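Local structure of DNA repair protein RAD14 (Saccharomyces cerevisiae, 5A3D) at residues I11-V16 with K22-K27. The protein binds damaged DNA through its zinc-containing DNA-binding domain and is required for the incision step of nucleotide excision repair. Residues are numbered along the deposited sequence; the frame is centred on the assembly and turned at random.
Sequences IEMDPV and KLQVCK. With ZN (zinc ion), chain F.
Asp14 N gives its hydrogen to Val25 O at 2.9 Å, a nearly straight bond (168°). Two residues along from each partner, before Asp14 and after Val25, a water joins the backbones, donating to Glu12 O (2.7 Å) and accepting from Lys27 N. Beside this link the Met13 chain, bent at chi2 (-52°), lays SD against the Gln24–Val25 peptide, 3.5 Å from Gln24 C and as close to Val25 N, while its CG meets Gln24 NE2 at 3.8 Å. Cut back to an alanine, Met13 would probably leave that peptide and the Gln24 amide without their thioether cover, opening a gap beside the backbone bond. On the other flank Asp14 OD1 rests on the aliphatic part of Lys27, 3.2 Å from CD; Lys27 NZ, at 4.3 Å from OD1, is too far for a salt bridge, though the charges probably attract. With CG anti to the backbone N (chi1 -177°), Asp14 also turns OD2 onto Leu17 N, capping helix 15-19. Cys26 SG binds zinc at 2.3 Å, completing with Cys4, Cys7 and Cys29 the four-cysteine site of the zinc finger, and Cys26 is itself the N-cap of helix 27-32. The contact thus joins the starts of helices 15-19 and 27-32, with His18 of the former touching Met13 and Gln24, and Tyr37 of helix 34-37 packing on Leu23 and Val25.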
loop_
_atom_site.group_PDB
_atom_site.type_symbol
_atom_site.label_atom_id
_atom_site.label_comp_id
_atom_site.label_asym_id
_atom_site.label_seq_id
_atom_site.Cartn_x
_atom_site.Cartn_y
_atom_site.Cartn_z
ATOM N N ILE B 11 -13.887 -41.222 7.980
ATOM C CA ILE B 11 -13.534 -41.204 6.601
ATOM C C ILE B 11 -14.060 -40.007 5.821
ATOM O O ILE B 11 -13.604 -39.764 4.660
ATOM C CB ILE B 11 -14.118 -42.519 6.079
ATOM C CG1 ILE B 11 -13.025 -43.397 5.632
ATOM C CG2 ILE B 11 -15.381 -42.415 5.229
ATOM C CD1 ILE B 11 -12.379 -43.983 6.821
ATOM N N GLU B 12 -15.062 -39.313 6.385
ATOM C CA GLU B 12 -15.627 -38.148 5.755
ATOM C C GLU B 12 -14.933 -36.897 6.332
ATOM O O GLU B 12 -15.085 -36.617 7.480
ATOM C CB GLU B 12 -17.147 -38.092 5.904
ATOM C CG GLU B 12 -17.862 -39.304 5.359
ATOM C CD GLU B 12 -17.698 -39.491 3.841
ATOM O OE1 GLU B 12 -17.358 -38.484 3.151
ATOM O OE2 GLU B 12 -17.905 -40.636 3.321
ATOM N N MET B 13 -14.156 -36.169 5.514
ATOM C CA MET B 13 -13.381 -35.019 6.049
ATOM C C MET B 13 -14.241 -33.777 6.006
ATOM O O MET B 13 -15.189 -33.676 5.226
ATOM C CB MET B 13 -12.096 -34.808 5.268
ATOM C CG MET B 13 -11.114 -35.988 5.136
ATOM S SD MET B 13 -10.722 -36.701 6.780
ATOM C CE MET B 13 -10.602 -38.402 6.310
ATOM N N ASP B 14 -13.883 -32.792 6.821
ATOM C CA ASP B 14 -14.535 -31.523 6.798
ATOM C C ASP B 14 -14.264 -30.870 5.441
ATOM O O ASP B 14 -13.106 -30.874 5.058
ATOM C CB ASP B 14 -13.949 -30.621 7.862
ATOM C CG ASP B 14 -14.638 -29.331 7.906
ATOM O OD1 ASP B 14 -15.805 -29.288 8.232
ATOM O OD2 ASP B 14 -14.046 -28.318 7.494
ATOM N N PRO B 15 -15.324 -30.457 4.711
ATOM C CA PRO B 15 -15.119 -30.015 3.335
ATOM C C PRO B 15 -14.177 -28.809 3.279
ATOM O O PRO B 15 -13.282 -28.755 2.413
ATOM C CB PRO B 15 -16.532 -29.704 2.869
ATOM C CG PRO B 15 -17.371 -30.776 3.563
ATOM C CD PRO B 15 -16.752 -30.790 4.960
ATOM N N VAL B 16 -14.307 -27.871 4.221
ATOM C CA VAL B 16 -13.441 -26.712 4.209
ATOM C C VAL B 16 -12.007 -27.059 4.519
ATOM O O VAL B 16 -11.066 -26.640 3.798
ATOM C CB VAL B 16 -13.948 -25.577 5.056
ATOM C CG1 VAL B 16 -12.865 -24.480 5.301
ATOM C CG2 VAL B 16 -15.110 -24.923 4.398
ATOM N N LYS B 22 -6.312 -28.261 2.953
ATOM C CA LYS B 22 -5.563 -29.477 2.649
ATOM C C LYS B 22 -5.268 -30.323 3.870
ATOM O O LYS B 22 -4.193 -30.887 4.004
ATOM C CB LYS B 22 -4.253 -29.139 1.885
ATOM C CG LYS B 22 -4.430 -28.053 0.894
ATOM C CD LYS B 22 -5.333 -28.518 -0.232
ATOM C CE LYS B 22 -5.496 -27.316 -1.152
ATOM N NZ LYS B 22 -6.487 -27.544 -2.255
ATOM N N LEU B 23 -6.251 -30.428 4.728
ATOM C CA LEU B 23 -6.082 -31.145 6.017
ATOM C C LEU B 23 -7.052 -32.292 6.005
ATOM O O LEU B 23 -8.249 -32.080 5.775
ATOM C CB LEU B 23 -6.368 -30.195 7.165
ATOM C CG LEU B 23 -5.294 -29.128 7.419
ATOM C CD1 LEU B 23 -5.761 -28.094 8.453
ATOM C CD2 LEU B 23 -4.033 -29.770 7.877
ATOM N N GLN B 24 -6.533 -33.489 6.149
ATOM C CA GLN B 24 -7.364 -34.678 6.308
ATOM C C GLN B 24 -7.928 -34.819 7.741
ATOM O O GLN B 24 -7.392 -35.632 8.546
ATOM C CB GLN B 24 -6.568 -35.921 5.910
ATOM C CG GLN B 24 -6.272 -35.945 4.429
ATOM C CD GLN B 24 -6.789 -37.242 3.842
ATOM O OE1 GLN B 24 -6.094 -38.285 3.900
ATOM N NE2 GLN B 24 -8.057 -37.209 3.324
ATOM N N VAL B 25 -8.882 -33.948 8.055
ATOM C CA VAL B 25 -9.457 -33.795 9.422
ATOM C C VAL B 25 -10.960 -33.727 9.319
ATOM O O VAL B 25 -11.480 -33.060 8.431
ATOM C CB VAL B 25 -8.930 -32.515 10.116
ATOM C CG1 VAL B 25 -9.528 -32.399 11.512
ATOM C CG2 VAL B 25 -7.433 -32.632 10.209
ATOM N N CYS B 26 -11.651 -34.537 10.110
ATOM C CA CYS B 26 -13.106 -34.561 10.095
ATOM C C CYS B 26 -13.671 -33.347 10.839
ATOM O O CYS B 26 -12.989 -32.704 11.669
ATOM C CB CYS B 26 -13.670 -35.888 10.692
ATOM S SG CYS B 26 -13.525 -36.094 12.416
ATOM N N LYS B 27 -14.932 -33.087 10.637
ATOM C CA LYS B 27 -15.555 -31.906 11.193
ATOM C C LYS B 27 -15.585 -32.013 12.760
ATOM O O LYS B 27 -15.371 -31.051 13.470
ATOM C CB LYS B 27 -16.961 -31.697 10.608
ATOM C CG LYS B 27 -17.542 -30.409 11.180
ATOM C CD LYS B 27 -18.293 -29.414 10.300
ATOM C CE LYS B 27 -19.114 -29.888 9.094
ATOM N NZ LYS B 27 -20.028 -28.758 8.636
HETATM ZN ZN ZN F . -11.591 -37.085 13.210
HETATM O O HOH W 1 -16.423 -34.549 8.682
#